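Local coordinates for response regulator receiver protein (Sinorhizobium medicae, PDB 2RDM), which is of unknown function but, as a CheY-like receiver domain, probably accepts a phosphoryl group to relay a signal in a two-component system, at residues V54-R59 with I82-G87. The protein carries 1 engineered substitution. Sequence-based numbering, arbitrary orientation.
Sequences VVTDIR and IVYISG. With GOL (glycerol), chain D.
Tyr84 turns its CG away from its own carbonyl carbon and back beside the backbone N (chi1 -56°), which lays the ring alongside Thr56; the first torsion of Thr56 (-177°) in turn keeps CG2 on the side of the tyrosine and sends OG1 forward along its own strand. Thr56 CG2 therefore rests 3.9 Å from Tyr84 CD1, while Thr56 OG1 donates to the carbonyl of the next residue, Asp57 O, at 3.1 Å. Threonine suits this buried place because one branch packs and the other finds a polar mate within its own strand. With a valine here the hydroxyl is gone, and Asp57 O would probably be left without the donor that Thr56 OG1 supplies. Ile58 reaches across obliquely from beyond the strand end, isoleucine being long enough to bring its CD1 within 3.5 Å of Tyr84 CD1; within the tyrosine's own strand, Ile82 CG2 sits over one ring face, toward the rim. Tyrosine offers these neighbours a broad apolar ring, while its hydroxyl bonds to Val98 N. Strands 53-57 and 82-86 are parallel neighbours in the 2-1-3-4-5 sheet of CheY-like receivers, joined through helix 66-76 as a beta-alpha-beta unit. Val83 N donates to Val54 O, Thr56 N to Val83 O at 2.9 Å, and Ile85 N to Thr56 O. On the face packed by helix 110-122, beta-branched Val55 and Ile85 fit the extended backbone; in the conformer given here, Ile85 CG1 lies 3.7 Å from Val55 CG1. The same face carries Asp57, the predicted phosphorylation site, unmodified here, its carboxylate OD2 bound by Asp13 N. Just past the strand ends a glycerol, probably from the crystallisation liquor, bridges the two segments: its O2 accepts Arg59 N at 3.0 Å and its O3 donates to Ile85 O at 2.8 Å.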
ATOM      1  N   VAL A  54       3.883 -20.761  -2.340  1.00 26.73           N
ATOM      2  CA  VAL A  54       4.522 -21.640  -1.384  1.00 24.00           C
ATOM      3  C   VAL A  54       3.985 -21.307   0.007  1.00 26.24           C
ATOM      4  O   VAL A  54       4.026 -20.152   0.413  1.00 27.82           O
ATOM      5  CB  VAL A  54       6.076 -21.493  -1.416  1.00 26.86           C
ATOM      6  CG1 VAL A  54       6.724 -22.314  -0.304  1.00 32.12           C
ATOM      7  CG2 VAL A  54       6.650 -21.898  -2.792  1.00 27.11           C
ATOM      8  N   VAL A  55       3.448 -22.317   0.680  1.00 24.82           N
ATOM      9  CA  VAL A  55       3.005 -22.201   2.073  1.00 27.99           C
ATOM     10  C   VAL A  55       3.871 -23.136   2.915  1.00 28.27           C
ATOM     11  O   VAL A  55       3.752 -24.363   2.784  1.00 28.49           O
ATOM     12  CB  VAL A  55       1.514 -22.580   2.229  1.00 28.94           C
ATOM     13  CG1 VAL A  55       1.089 -22.446   3.656  1.00 25.87           C
ATOM     14  CG2 VAL A  55       0.616 -21.677   1.391  1.00 22.75           C
ATOM     15  N   THR A  56       4.708 -22.569   3.788  1.00 30.06           N
ATOM     16  CA  THR A  56       5.739 -23.359   4.478  1.00 28.89           C
ATOM     17  C   THR A  56       5.825 -23.081   5.975  1.00 25.75           C
ATOM     18  O   THR A  56       5.750 -21.933   6.392  1.00 28.40           O
ATOM     19  CB  THR A  56       7.163 -23.190   3.813  1.00 28.92           C
ATOM     20  OG1 THR A  56       8.131 -24.036   4.466  1.00 33.50           O
ATOM     21  CG2 THR A  56       7.666 -21.733   3.856  1.00 27.22           C
ATOM     22  N   ASP A  57       6.012 -24.143   6.764  1.00 28.00           N
ATOM     23  CA  ASP A  57       6.441 -24.019   8.178  1.00 32.30           C
ATOM     24  C   ASP A  57       7.783 -23.319   8.317  1.00 32.94           C
ATOM     25  O   ASP A  57       8.595 -23.369   7.410  1.00 30.73           O
ATOM     26  CB  ASP A  57       6.668 -25.395   8.804  1.00 35.35           C
ATOM     27  CG  ASP A  57       5.409 -26.175   9.007  1.00 45.88           C
ATOM     28  OD1 ASP A  57       4.319 -25.684   8.646  1.00 46.43           O
ATOM     29  OD2 ASP A  57       5.532 -27.305   9.534  1.00 46.26           O
ATOM     30  N   ILE A  58       8.053 -22.758   9.495  1.00 31.34           N
ATOM     31  CA  ILE A  58       9.376 -22.207   9.780  1.00 34.71           C
ATOM     32  C   ILE A  58      10.334 -23.323  10.199  1.00 41.27           C
ATOM     33  O   ILE A  58      11.451 -23.411   9.688  1.00 43.17           O
ATOM     34  CB  ILE A  58       9.317 -21.093  10.877  1.00 38.31           C
ATOM     35  CG1 ILE A  58       8.548 -19.876  10.360  1.00 40.05           C
ATOM     36  CG2 ILE A  58      10.717 -20.682  11.342  1.00 44.52           C
ATOM     37  CD1 ILE A  58       8.832 -19.576   8.916  1.00 43.22           C
ATOM     38  N   ARG A  59       9.890 -24.171  11.123  1.00 40.47           N
ATOM     39  CA  ARG A  59      10.739 -25.227  11.664  1.00 47.32           C
ATOM     40  C   ARG A  59      10.306 -26.594  11.154  1.00 42.97           C
ATOM     41  O   ARG A  59       9.122 -26.924  11.161  1.00 45.54           O
ATOM     42  CB  ARG A  59      10.705 -25.221  13.198  1.00 49.13           C
ATOM     43  CG  ARG A  59      11.011 -23.884  13.850  1.00 59.43           C
ATOM     44  CD  ARG A  59      10.722 -23.938  15.345  1.00 62.04           C
ATOM     45  NE  ARG A  59      10.694 -22.611  15.963  1.00 77.65           N
ATOM     46  CZ  ARG A  59      11.670 -22.102  16.715  1.00 85.38           C
ATOM     47  NH1 ARG A  59      12.774 -22.800  16.961  1.00 88.08           N
ATOM     48  NH2 ARG A  59      11.540 -20.884  17.229  1.00 88.07           N
ATOM     49  N   ILE A  82       4.721 -16.115  -0.998  1.00 23.96           N
ATOM     50  CA  ILE A  82       5.318 -16.870   0.102  1.00 24.05           C
ATOM     51  C   ILE A  82       4.481 -16.595   1.345  1.00 23.83           C
ATOM     52  O   ILE A  82       4.325 -15.435   1.725  1.00 24.09           O
ATOM     53  CB  ILE A  82       6.780 -16.443   0.365  1.00 30.49           C
ATOM     54  CG1 ILE A  82       7.678 -16.706  -0.853  1.00 29.47           C
ATOM     55  CG2 ILE A  82       7.332 -17.107   1.646  1.00 27.84           C
ATOM     56  CD1 ILE A  82       7.947 -18.163  -1.162  1.00 25.60           C
ATOM     57  N   VAL A  83       3.907 -17.651   1.921  1.00 25.62           N
ATOM     58  CA  VAL A  83       3.224 -17.571   3.213  1.00 23.84           C
ATOM     59  C   VAL A  83       3.940 -18.505   4.174  1.00 24.23           C
ATOM     60  O   VAL A  83       4.005 -19.714   3.936  1.00 27.60           O
ATOM     61  CB  VAL A  83       1.735 -17.983   3.135  1.00 24.51           C
ATOM     62  CG1 VAL A  83       1.061 -17.881   4.514  1.00 24.69           C
ATOM     63  CG2 VAL A  83       0.957 -17.104   2.122  1.00 27.01           C
ATOM     64  N   TYR A  84       4.418 -17.953   5.282  1.00 26.11           N
ATOM     65  CA  TYR A  84       5.017 -18.761   6.341  1.00 27.11           C
ATOM     66  C   TYR A  84       3.976 -19.125   7.380  1.00 29.27           C
ATOM     67  O   TYR A  84       3.101 -18.321   7.695  1.00 27.93           O
ATOM     68  CB  TYR A  84       6.125 -17.994   7.044  1.00 27.57           C
ATOM     69  CG  TYR A  84       7.252 -17.458   6.170  1.00 28.42           C
ATOM     70  CD1 TYR A  84       8.269 -18.301   5.705  1.00 29.20           C
ATOM     71  CD2 TYR A  84       7.305 -16.105   5.827  1.00 28.58           C
ATOM     72  CE1 TYR A  84       9.310 -17.803   4.933  1.00 32.64           C
ATOM     73  CE2 TYR A  84       8.344 -15.593   5.051  1.00 25.30           C
ATOM     74  CZ  TYR A  84       9.323 -16.450   4.584  1.00 21.03           C
ATOM     75  OH  TYR A  84      10.358 -15.948   3.871  1.00 25.08           O
ATOM     76  N   ILE A  85       4.102 -20.317   7.964  0.50 26.78           N
ATOM     77  CA  ILE A  85       3.180 -20.788   8.998  0.50 29.71           C
ATOM     78  C   ILE A  85       3.993 -21.156  10.236  0.50 25.66           C
ATOM     79  O   ILE A  85       4.794 -22.085  10.181  0.50 18.66           O
ATOM     80  CB  ILE A  85       2.388 -22.045   8.538  0.50 33.97           C
ATOM     81  CG1 ILE A  85       1.608 -21.797   7.239  0.50 30.70           C
ATOM     82  CG2 ILE A  85       1.488 -22.573   9.654  0.50 37.08           C
ATOM     83  CD1 ILE A  85       0.663 -20.636   7.238  0.50 31.91           C
ATOM     84  N   SER A  86       3.700 -20.465  11.316  1.00 33.41           N
ATOM     85  CA  SER A  86       4.464 -20.667  12.508  1.00 38.06           C
ATOM     86  C   SER A  86       3.683 -20.871  13.737  1.00 43.28           C
ATOM     87  O   SER A  86       2.607 -20.401  13.868  1.00 43.86           O
ATOM     88  CB  SER A  86       5.431 -19.557  12.710  1.00 42.28           C
ATOM     89  OG  SER A  86       4.797 -18.514  13.354  1.00 56.32           O
ATOM     90  N   GLY A  87       4.263 -21.612  14.676  1.00 51.43           N
ATOM     91  CA  GLY A  87       3.644 -21.823  15.971  1.00 63.41           C
ATOM     92  C   GLY A  87       3.830 -20.642  16.903  1.00 71.18           C
ATOM     93  O   GLY A  87       2.857 -20.056  17.380  1.00 75.75           O
TER
HETATM   94  C1  GOL D 131       7.109 -24.682  14.401  1.00 73.77           C
HETATM   95  O1  GOL D 131       6.325 -23.875  15.254  1.00 75.48           O
HETATM   96  C2  GOL D 131       6.569 -24.678  12.971  1.00 70.00           C
HETATM   97  O2  GOL D 131       7.162 -23.640  12.222  1.00 59.13           O
HETATM   98  C3  GOL D 131       5.049 -24.544  12.957  1.00 70.93           C
HETATM   99  O3  GOL D 131       4.576 -24.448  11.632  1.00 68.47           O
HETATM  100  O   HOH W   1       7.508 -21.354  15.568  1.00 75.10           O